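Local coordinates for putative short-chain oxidoreductase (Thermus thermophilus, PDB 2YUT), which binds NADP in a Rossmann-fold domain and, as a member of the short-chain dehydrogenase/reductase family, probably works as an oxidoreductase, at residues Leu69-Val74 with Val117-Tyr122; Ala140-Leu145 with Leu159-Leu164; Arg163-Ala168 with Gly181-Glu186. One frame throughout, in Å; residues are numbered along the deposited sequence.

Contact 1: residues Leu69-Val74 with Val117-Tyr122; sequences LLVHAV and VFFGAY. With NAP (NADP nicotinamide-adenine-dinucleotide phosphate), chain B.
L70 O takes the amide of V117 in the shortest polar bond between L69-V74 and V117-Y122, V117 N to L70 O at 2.7 Å and almost straight at the hydrogen (175°). V117 O then receives H72 N, so the two links straddle V117 in the manner of parallel strands. These are strands 67-72 and 114-119, neighbours in the parallel sheet of the Rossmann fold, and they run nearly parallel. V71 pairs with V117, their side chains on the same face of the sheet. Beyond the strand ends the backbones part, and water 1 fills in, donating to H72 O and accepting from F119 N.

On the V71 side, F119 lies beside the opposing strand. Its ring takes CG1 of V71 at the edge, V71 CG1 to F119 CE2 3.8 Å, and H72 O also sits near the ring plane, 3.3 Å from F119 CD2. CG of F119, anti to its own carbonyl carbon (chi1 -59°), lies beside its backbone N, and CE2 comes obliquely to CA of A73. On the other face, H72 and F118 meet obliquely, planes 50° apart, CB of H72 3.7 Å from CD1 of F118; CD2 of L70 touches CZ at the ring's far end. The imidazole is held by T100 through NE2 and more weakly by T6 through ND1, bonds that would limit its rotation.

A73 centres an inverse gamma turn that brings V74 to the cofactor. V74 CG1 packs against the adenine side, 3.6 Å from NAP N9A, while NAP O3D, a ribose hydroxyl on the nicotinamide side, donates to V74 O at 2.6 Å.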
# COMPACT_ATOMS: atom_id res chain seq x y z
N LEU A 69 13.53 -6.79 -20.68
CA LEU A 69 12.59 -5.73 -20.33
C LEU A 69 11.22 -6.24 -19.91
O LEU A 69 10.63 -7.10 -20.57
CB LEU A 69 12.42 -4.77 -21.52
CG LEU A 69 11.41 -3.62 -21.33
CD1 LEU A 69 11.90 -2.68 -20.23
CD2 LEU A 69 11.22 -2.85 -22.64
N LEU A 70 10.72 -5.70 -18.80
CA LEU A 70 9.41 -6.05 -18.28
C LEU A 70 8.62 -4.76 -18.12
O LEU A 70 9.11 -3.79 -17.54
CB LEU A 70 9.53 -6.75 -16.92
CG LEU A 70 8.25 -6.86 -16.08
CD1 LEU A 70 7.27 -7.85 -16.71
CD2 LEU A 70 8.62 -7.32 -14.67
N VAL A 71 7.40 -4.74 -18.65
CA VAL A 71 6.54 -3.57 -18.52
C VAL A 71 5.24 -4.10 -17.91
O VAL A 71 4.46 -4.77 -18.59
CB VAL A 71 6.24 -2.90 -19.88
CG1 VAL A 71 5.39 -1.67 -19.67
CG2 VAL A 71 7.54 -2.52 -20.58
N HIS A 72 5.03 -3.79 -16.64
CA HIS A 72 3.85 -4.24 -15.90
C HIS A 72 2.74 -3.18 -15.98
O HIS A 72 2.53 -2.40 -15.04
CB HIS A 72 4.25 -4.50 -14.44
CG HIS A 72 3.25 -5.29 -13.66
ND1 HIS A 72 2.99 -6.63 -13.90
CD2 HIS A 72 2.48 -4.95 -12.60
CE1 HIS A 72 2.10 -7.07 -13.03
NE2 HIS A 72 1.78 -6.07 -12.22
N ALA A 73 2.04 -3.14 -17.11
CA ALA A 73 0.97 -2.17 -17.33
C ALA A 73 -0.33 -2.74 -16.79
O ALA A 73 -1.35 -2.78 -17.49
CB ALA A 73 0.84 -1.86 -18.83
N VAL A 74 -0.29 -3.18 -15.54
CA VAL A 74 -1.43 -3.80 -14.88
C VAL A 74 -2.07 -2.91 -13.83
O VAL A 74 -1.39 -2.22 -13.06
CB VAL A 74 -0.99 -5.13 -14.23
CG1 VAL A 74 -2.13 -5.74 -13.45
CG2 VAL A 74 -0.50 -6.09 -15.30
N VAL A 117 9.79 -2.14 -15.52
CA VAL A 117 8.99 -0.93 -15.40
C VAL A 117 7.64 -1.14 -14.74
O VAL A 117 6.90 -2.06 -15.10
CB VAL A 117 8.78 -0.31 -16.81
CG1 VAL A 117 8.06 1.02 -16.69
CG2 VAL A 117 10.12 -0.16 -17.52
N PHE A 118 7.33 -0.28 -13.79
CA PHE A 118 6.06 -0.34 -13.06
C PHE A 118 5.46 1.05 -13.07
O PHE A 118 6.16 2.04 -13.28
CB PHE A 118 6.32 -0.81 -11.62
CG PHE A 118 6.85 -2.22 -11.54
CD1 PHE A 118 5.98 -3.30 -11.45
CD2 PHE A 118 8.22 -2.46 -11.60
CE1 PHE A 118 6.46 -4.61 -11.42
CE2 PHE A 118 8.72 -3.76 -11.58
CZ PHE A 118 7.84 -4.83 -11.49
N PHE A 119 4.15 1.13 -12.83
CA PHE A 119 3.46 2.41 -12.85
C PHE A 119 2.85 2.80 -11.50
O PHE A 119 2.01 2.10 -10.95
CB PHE A 119 2.39 2.36 -13.94
CG PHE A 119 2.95 2.07 -15.32
CD1 PHE A 119 3.37 3.11 -16.15
CD2 PHE A 119 3.11 0.75 -15.75
CE1 PHE A 119 3.95 2.84 -17.39
CE2 PHE A 119 3.69 0.47 -17.00
CZ PHE A 119 4.11 1.52 -17.82
N GLY A 120 3.30 3.94 -10.97
CA GLY A 120 2.78 4.42 -9.71
C GLY A 120 1.79 5.54 -9.97
O GLY A 120 0.93 5.41 -10.85
N ALA A 121 1.89 6.63 -9.23
CA ALA A 121 0.98 7.76 -9.42
C ALA A 121 1.47 9.01 -8.71
O ALA A 121 2.15 8.94 -7.69
CB ALA A 121 -0.40 7.39 -8.91
N TYR A 122 1.11 10.17 -9.26
CA TYR A 122 1.46 11.44 -8.65
C TYR A 122 0.59 11.54 -7.41
O TYR A 122 -0.64 11.57 -7.51
CB TYR A 122 1.14 12.59 -9.61
CG TYR A 122 2.13 12.74 -10.74
CD1 TYR A 122 3.45 13.12 -10.50
CD2 TYR A 122 1.76 12.49 -12.07
CE1 TYR A 122 4.37 13.25 -11.53
CE2 TYR A 122 2.67 12.62 -13.11
CZ TYR A 122 3.98 13.00 -12.83
OH TYR A 122 4.89 13.14 -13.85
PA NAP B . -6.34 -0.51 -18.54
O1A NAP B . -7.70 -0.76 -17.72
O2A NAP B . -6.58 -0.03 -19.92
O5B NAP B . -5.55 -1.91 -18.52
C5B NAP B . -5.37 -2.62 -17.29
C4B NAP B . -4.62 -3.92 -17.54
O4B NAP B . -4.44 -4.58 -16.27
C3B NAP B . -5.45 -4.86 -18.42
O3B NAP B . -4.61 -5.52 -19.36
C2B NAP B . -6.00 -5.86 -17.41
O2B NAP B . -6.18 -7.13 -18.05
C1B NAP B . -4.76 -5.96 -16.51
N9A NAP B . -5.10 -6.65 -15.24
C8A NAP B . -5.94 -6.20 -14.32
N7A NAP B . -6.03 -7.09 -13.33
C5A NAP B . -5.24 -8.11 -13.63
C6A NAP B . -4.95 -9.32 -13.01
N6A NAP B . -5.50 -9.63 -11.85
N1A NAP B . -4.09 -10.17 -13.61
C2A NAP B . -3.54 -9.86 -14.78
N3A NAP B . -3.80 -8.72 -15.39
C4A NAP B . -4.64 -7.83 -14.85
O3 NAP B . -5.48 0.51 -17.64
PN NAP B . -4.26 1.38 -18.21
O1N NAP B . -4.70 2.78 -18.40
O2N NAP B . -3.63 0.68 -19.36
O5D NAP B . -3.22 1.38 -16.98
C5D NAP B . -2.01 0.62 -17.04
C4D NAP B . -1.12 0.90 -15.83
O4D NAP B . -0.85 2.32 -15.82
C3D NAP B . -1.86 0.60 -14.52
O3D NAP B . -0.95 0.31 -13.46
C2D NAP B . -2.56 1.94 -14.27
O2D NAP B . -2.90 2.09 -12.88
C1D NAP B . -1.39 2.86 -14.60
N1N NAP B . -1.79 4.28 -14.74
C2N NAP B . -2.82 4.63 -15.62
C3N NAP B . -3.20 5.97 -15.74
C7N NAP B . -4.32 6.36 -16.71
O7N NAP B . -4.79 7.49 -16.71
N7N NAP B . -4.73 5.38 -17.52
C4N NAP B . -2.55 6.94 -15.00
C5N NAP B . -1.53 6.60 -14.13
C6N NAP B . -1.14 5.27 -13.99
P2B NAP B . -7.58 -7.55 -18.72
O1X NAP B . -8.18 -6.24 -19.44
O2X NAP B . -7.19 -8.58 -19.89
O3X NAP B . -8.52 -8.14 -17.74
O HOH W 1 2.78 -1.38 -12.45

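Contact 2: residues Ala140-Leu145 with Leu159-Leu164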
# COMPACT_ATOMS: atom_id res chain seq x y z
N ALA A 140 1.49 1.82 -1.97
CA ALA A 140 2.12 0.56 -1.58
C ALA A 140 3.10 0.09 -2.65
O ALA A 140 4.22 -0.35 -2.35
CB ALA A 140 1.06 -0.51 -1.34
N LEU A 141 2.68 0.17 -3.91
CA LEU A 141 3.52 -0.27 -5.02
C LEU A 141 4.83 0.50 -5.06
O LEU A 141 5.89 -0.09 -5.21
CB LEU A 141 2.79 -0.11 -6.35
CG LEU A 141 3.61 -0.48 -7.60
CD1 LEU A 141 4.10 -1.92 -7.48
CD2 LEU A 141 2.77 -0.31 -8.86
N GLU A 142 4.76 1.83 -4.94
CA GLU A 142 5.96 2.65 -4.99
C GLU A 142 6.89 2.37 -3.82
O GLU A 142 8.11 2.35 -3.98
CB GLU A 142 5.61 4.14 -5.02
CG GLU A 142 4.68 4.56 -6.15
CD GLU A 142 4.63 6.07 -6.35
OE1 GLU A 142 4.73 6.80 -5.35
OE2 GLU A 142 4.50 6.52 -7.51
N ALA A 143 6.32 2.15 -2.64
CA ALA A 143 7.12 1.87 -1.46
C ALA A 143 7.79 0.51 -1.61
O ALA A 143 8.96 0.33 -1.28
CB ALA A 143 6.24 1.89 -0.19
N TYR A 144 7.03 -0.46 -2.13
CA TYR A 144 7.55 -1.81 -2.33
C TYR A 144 8.77 -1.79 -3.25
O TYR A 144 9.80 -2.41 -2.96
CB TYR A 144 6.47 -2.69 -2.94
CG TYR A 144 6.79 -4.16 -2.93
CD1 TYR A 144 6.76 -4.89 -1.74
CD2 TYR A 144 7.11 -4.83 -4.11
CE1 TYR A 144 7.03 -6.25 -1.72
CE2 TYR A 144 7.38 -6.20 -4.10
CZ TYR A 144 7.34 -6.90 -2.90
OH TYR A 144 7.60 -8.25 -2.89
N LEU A 145 8.64 -1.08 -4.37
CA LEU A 145 9.71 -0.99 -5.36
C LEU A 145 10.95 -0.26 -4.86
O LEU A 145 12.07 -0.68 -5.15
CB LEU A 145 9.18 -0.31 -6.63
CG LEU A 145 8.08 -1.09 -7.35
CD1 LEU A 145 7.53 -0.27 -8.52
CD2 LEU A 145 8.63 -2.42 -7.85
N LEU A 159 15.12 -1.29 -11.59
CA LEU A 159 13.69 -1.08 -11.43
C LEU A 159 13.41 0.37 -11.77
O LEU A 159 14.11 1.27 -11.30
CB LEU A 159 13.25 -1.36 -9.98
CG LEU A 159 13.39 -2.79 -9.46
CD1 LEU A 159 12.93 -2.84 -8.00
CD2 LEU A 159 12.57 -3.74 -10.31
N VAL A 160 12.40 0.60 -12.59
CA VAL A 160 12.03 1.95 -13.00
C VAL A 160 10.59 2.23 -12.59
O VAL A 160 9.68 1.48 -12.94
CB VAL A 160 12.16 2.12 -14.53
CG1 VAL A 160 11.80 3.54 -14.93
CG2 VAL A 160 13.57 1.77 -14.98
N LEU A 161 10.38 3.30 -11.83
CA LEU A 161 9.05 3.68 -11.39
C LEU A 161 8.55 4.82 -12.27
O LEU A 161 9.17 5.88 -12.34
CB LEU A 161 9.07 4.11 -9.92
CG LEU A 161 7.73 4.39 -9.21
CD1 LEU A 161 7.18 5.73 -9.64
CD2 LEU A 161 6.75 3.28 -9.51
N VAL A 162 7.43 4.60 -12.94
CA VAL A 162 6.87 5.61 -13.82
C VAL A 162 5.63 6.29 -13.25
O VAL A 162 4.71 5.63 -12.75
CB VAL A 162 6.48 5.01 -15.20
CG1 VAL A 162 5.85 6.10 -16.07
CG2 VAL A 162 7.70 4.39 -15.88
N ARG A 163 5.60 7.62 -13.31
CA ARG A 163 4.46 8.39 -12.85
C ARG A 163 3.89 9.09 -14.08
O ARG A 163 4.50 10.00 -14.64
CB ARG A 163 4.86 9.41 -11.79
CG ARG A 163 5.00 8.80 -10.40
CD ARG A 163 5.43 9.85 -9.37
NE ARG A 163 5.46 9.30 -8.02
CZ ARG A 163 5.87 9.99 -6.95
NH1 ARG A 163 6.27 11.25 -7.09
NH2 ARG A 163 5.85 9.42 -5.75
N LEU A 164 2.72 8.63 -14.51
CA LEU A 164 2.06 9.18 -15.68
C LEU A 164 0.90 10.07 -15.31
O LEU A 164 0.25 9.88 -14.29
CB LEU A 164 1.52 8.05 -16.56
CG LEU A 164 2.47 7.08 -17.26
CD1 LEU A 164 1.69 5.91 -17.83
CD2 LEU A 164 3.24 7.79 -18.35
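E142 and R163 form a two-pronged salt bridge in a helix-on-sheet contact of the Rossmann fold, at the R163 end, toward solvent. Helix 132-153 lies over strand 158-162, the edge strand within this chain; the axes of the short segments approach to 9.7 Å, with 156° between their directions. R163 presents its guanidinium side-on. NH2 donates to E142 OE1 at 2.9 Å and NE to E142 OE2 at 3.0 Å, both nearly straight, and both oxygens are met on their syn side. The carboxylate and guanidinium planes lie 20° apart: the oxygens sit in the guanidinium plane, the nitrogens somewhat out of the carboxylate plane. R163 runs extended from CG to NE, which carries the charge from the strand end across to the helix. OE2 has a second donor, the amide of A121, so this carboxylate also ties down the loop after strand 114-119; three N-H groups would help to stabilise its charge.

Leucines pack beside the salt bridge. CB of L161 already heads for the helix, and its two methyls then part: CD2 meets CD1 of L145 at 3.8 Å, the side chains crossing at about a right angle, while CD1 makes a methyl-to-oxygen contact, 3.5 Å from OE2 of E142. F118 of the neighbouring strand also touches L145, extending the apolar layer under the helix, whose far side packs on the second subunit through A140, A143 and Y144. Two residues earlier on the strand, L159 sets a methyl against a backbone oxygen of the helix, its CD1 3.7 Å from L145 O.

Contact 3: residues Arg163-Ala168 with Gly181-Glu186. With NAP (NADP nicotinamide-adenine-dinucleotide phosphate), chain B.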
# COMPACT_ATOMS: atom_id res chain seq x y z
N ARG A 163 5.60 7.62 -13.31
CA ARG A 163 4.46 8.39 -12.85
C ARG A 163 3.89 9.09 -14.08
O ARG A 163 4.50 10.00 -14.64
CB ARG A 163 4.86 9.41 -11.79
CG ARG A 163 5.00 8.80 -10.40
CD ARG A 163 5.43 9.85 -9.37
NE ARG A 163 5.46 9.30 -8.02
CZ ARG A 163 5.87 9.99 -6.95
NH1 ARG A 163 6.27 11.25 -7.09
NH2 ARG A 163 5.85 9.42 -5.75
N LEU A 164 2.72 8.63 -14.51
CA LEU A 164 2.06 9.18 -15.68
C LEU A 164 0.90 10.07 -15.31
O LEU A 164 0.25 9.88 -14.29
CB LEU A 164 1.52 8.05 -16.56
CG LEU A 164 2.47 7.08 -17.26
CD1 LEU A 164 1.69 5.91 -17.83
CD2 LEU A 164 3.24 7.79 -18.35
N PRO A 165 0.63 11.09 -16.15
CA PRO A 165 -0.50 11.98 -15.88
C PRO A 165 -1.69 11.17 -16.40
O PRO A 165 -1.52 10.01 -16.77
CB PRO A 165 -0.19 13.19 -16.75
CG PRO A 165 0.48 12.56 -17.94
CD PRO A 165 1.42 11.56 -17.30
N ALA A 166 -2.88 11.74 -16.45
CA ALA A 166 -4.02 10.98 -16.94
C ALA A 166 -3.77 10.52 -18.39
O ALA A 166 -3.21 11.27 -19.20
CB ALA A 166 -5.30 11.80 -16.86
N VAL A 167 -4.19 9.30 -18.70
CA VAL A 167 -4.04 8.72 -20.04
C VAL A 167 -5.41 8.17 -20.44
O VAL A 167 -6.08 7.53 -19.64
CB VAL A 167 -3.00 7.56 -20.03
CG1 VAL A 167 -2.79 7.02 -21.44
CG2 VAL A 167 -1.68 8.06 -19.46
N ALA A 168 -5.81 8.44 -21.68
CA ALA A 168 -7.12 8.00 -22.17
C ALA A 168 -7.18 6.50 -22.48
O ALA A 168 -6.83 6.08 -23.57
CB ALA A 168 -7.50 8.80 -23.42
N GLY A 181 -7.80 16.54 -21.49
CA GLY A 181 -6.36 16.60 -21.69
C GLY A 181 -5.59 15.31 -21.45
O GLY A 181 -4.36 15.33 -21.43
N ALA A 182 -6.29 14.20 -21.26
CA ALA A 182 -5.61 12.92 -21.03
C ALA A 182 -4.79 12.53 -22.27
O ALA A 182 -5.28 12.61 -23.40
CB ALA A 182 -6.62 11.83 -20.71
N LEU A 183 -3.55 12.11 -22.05
CA LEU A 183 -2.67 11.72 -23.15
C LEU A 183 -3.18 10.49 -23.88
O LEU A 183 -3.95 9.70 -23.34
CB LEU A 183 -1.27 11.38 -22.63
CG LEU A 183 -0.49 12.41 -21.80
CD1 LEU A 183 0.83 11.78 -21.37
CD2 LEU A 183 -0.26 13.66 -22.61
N SER A 184 -2.74 10.33 -25.13
CA SER A 184 -3.12 9.16 -25.90
C SER A 184 -2.20 8.09 -25.34
O SER A 184 -1.06 8.38 -24.96
CB SER A 184 -2.83 9.37 -27.39
OG SER A 184 -1.45 9.59 -27.62
N PRO A 185 -2.67 6.84 -25.24
CA PRO A 185 -1.77 5.81 -24.70
C PRO A 185 -0.47 5.69 -25.50
O PRO A 185 0.59 5.44 -24.92
CB PRO A 185 -2.63 4.54 -24.72
CG PRO A 185 -3.70 4.83 -25.75
CD PRO A 185 -4.00 6.29 -25.53
N GLU A 186 -0.54 5.90 -26.81
CA GLU A 186 0.65 5.81 -27.66
C GLU A 186 1.69 6.84 -27.25
O GLU A 186 2.88 6.55 -27.24
CB GLU A 186 0.28 6.02 -29.13
CG GLU A 186 -0.51 4.88 -29.77
CD GLU A 186 -1.98 4.89 -29.41
OE1 GLU A 186 -2.44 5.87 -28.78
OE2 GLU A 186 -2.68 3.92 -29.76
PA NAP B . -6.34 -0.51 -18.54
O1A NAP B . -7.70 -0.76 -17.72
O2A NAP B . -6.58 -0.03 -19.92
O5B NAP B . -5.55 -1.91 -18.52
C5B NAP B . -5.37 -2.62 -17.29
C4B NAP B . -4.62 -3.92 -17.54
O4B NAP B . -4.44 -4.58 -16.27
C3B NAP B . -5.45 -4.86 -18.42
O3B NAP B . -4.61 -5.52 -19.36
C2B NAP B . -6.00 -5.86 -17.41
O2B NAP B . -6.18 -7.13 -18.05
C1B NAP B . -4.76 -5.96 -16.51
N9A NAP B . -5.10 -6.65 -15.24
C8A NAP B . -5.94 -6.20 -14.32
N7A NAP B . -6.03 -7.09 -13.33
C5A NAP B . -5.24 -8.11 -13.63
C6A NAP B . -4.95 -9.32 -13.01
N6A NAP B . -5.50 -9.63 -11.85
N1A NAP B . -4.09 -10.17 -13.61
C2A NAP B . -3.54 -9.86 -14.78
N3A NAP B . -3.80 -8.72 -15.39
C4A NAP B . -4.64 -7.83 -14.85
O3 NAP B . -5.48 0.51 -17.64
PN NAP B . -4.26 1.38 -18.21
O1N NAP B . -4.70 2.78 -18.40
O2N NAP B . -3.63 0.68 -19.36
O5D NAP B . -3.22 1.38 -16.98
C5D NAP B . -2.01 0.62 -17.04
C4D NAP B . -1.12 0.90 -15.83
O4D NAP B . -0.85 2.32 -15.82
C3D NAP B . -1.86 0.60 -14.52
O3D NAP B . -0.95 0.31 -13.46
C2D NAP B . -2.56 1.94 -14.27
O2D NAP B . -2.90 2.09 -12.88
C1D NAP B . -1.39 2.86 -14.60
N1N NAP B . -1.79 4.28 -14.74
C2N NAP B . -2.82 4.63 -15.62
C3N NAP B . -3.20 5.97 -15.74
C7N NAP B . -4.32 6.36 -16.71
O7N NAP B . -4.79 7.49 -16.71
N7N NAP B . -4.73 5.38 -17.52
C4N NAP B . -2.55 6.94 -15.00
C5N NAP B . -1.53 6.60 -14.13
C6N NAP B . -1.14 5.27 -13.99
P2B NAP B . -7.58 -7.55 -18.72
O1X NAP B . -8.18 -6.24 -19.44
O2X NAP B . -7.19 -8.58 -19.89
O3X NAP B . -8.52 -8.14 -17.74
O HOH W 2 -2.69 14.17 -19.08
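V167 leads from the cofactor to the approach of helix 185-196. Its CB lies over the nicotinamide amide, 3.7 Å from NAP N7N, and there the side chain forks. CG1, anti to the backbone N (chi1 -177°), turns to the other segment and sits 3.5 Å from L183 O and 3.6 Å from P185 CA, against the first turn of the helix. CG2, anti to the carbonyl carbon, stays on the cofactor side near the carboxamide. With an alanine in place of V167, CG1 and CG2 would be gone, which would probably open a gap beside P185 CA and L183 O while the CB over the carboxamide remained.

The backbone of V167 grips the same carboxamide from both ends: V167 N donates to NAP O7N at 2.8 Å, and NAP N7N returns a weak bond to V167 O. The pair, one of them weak, probably helps to set the amide's orientation and so how the nicotinamide is turned.

Behind this residue a single backbone bridge joins the two loops. L183 N donates to A166 O at 3.0 Å with a bent angle of 152°, and A168 N donates to L183 O at 2.8 Å, much straighter. A166 O is gripped further by water 2, which also donates to G181 O. Small side chains let the backbones close up: CB of A182 lies between the alanines, touching both CB of A166 and CB of A168. P165 and L183 cross at about a right angle, P165 CG only 3.5 Å from L183 CD1. S184 caps the helix, OG accepting E187 N. The loop after strand 158-162 holding the carboxamide through its backbone is typical of the nicotinamide pocket of short-chain dehydrogenases/reductases.

Overall arrangement
Contacts 1 and 3 touch NADP, and contact 2 joins them through strand 158-162 and R163-L164. Contacts 1 and 2, centres 7 Å apart, share the sheet: strands 114-119 and 158-162 are neighbours, with F118 O to V162 N at 2.9 Å and G120 N to V162 O at 2.8 Å as probable hydrogen bonds. Contact 3 starts on the last two residues of contact 2, R163 and L164, though their centres lie about 17 Å apart. Contacts 1 and 3, centres 14 Å apart, meet the cofactor at different places, contact 1 at the nicotinamide-side ribose and the adenine, contact 3 at the carboxamide, and F119 CD1 meets L164 CD1 at 3.7 Å between them. Contact 2 borders the pocket through L164.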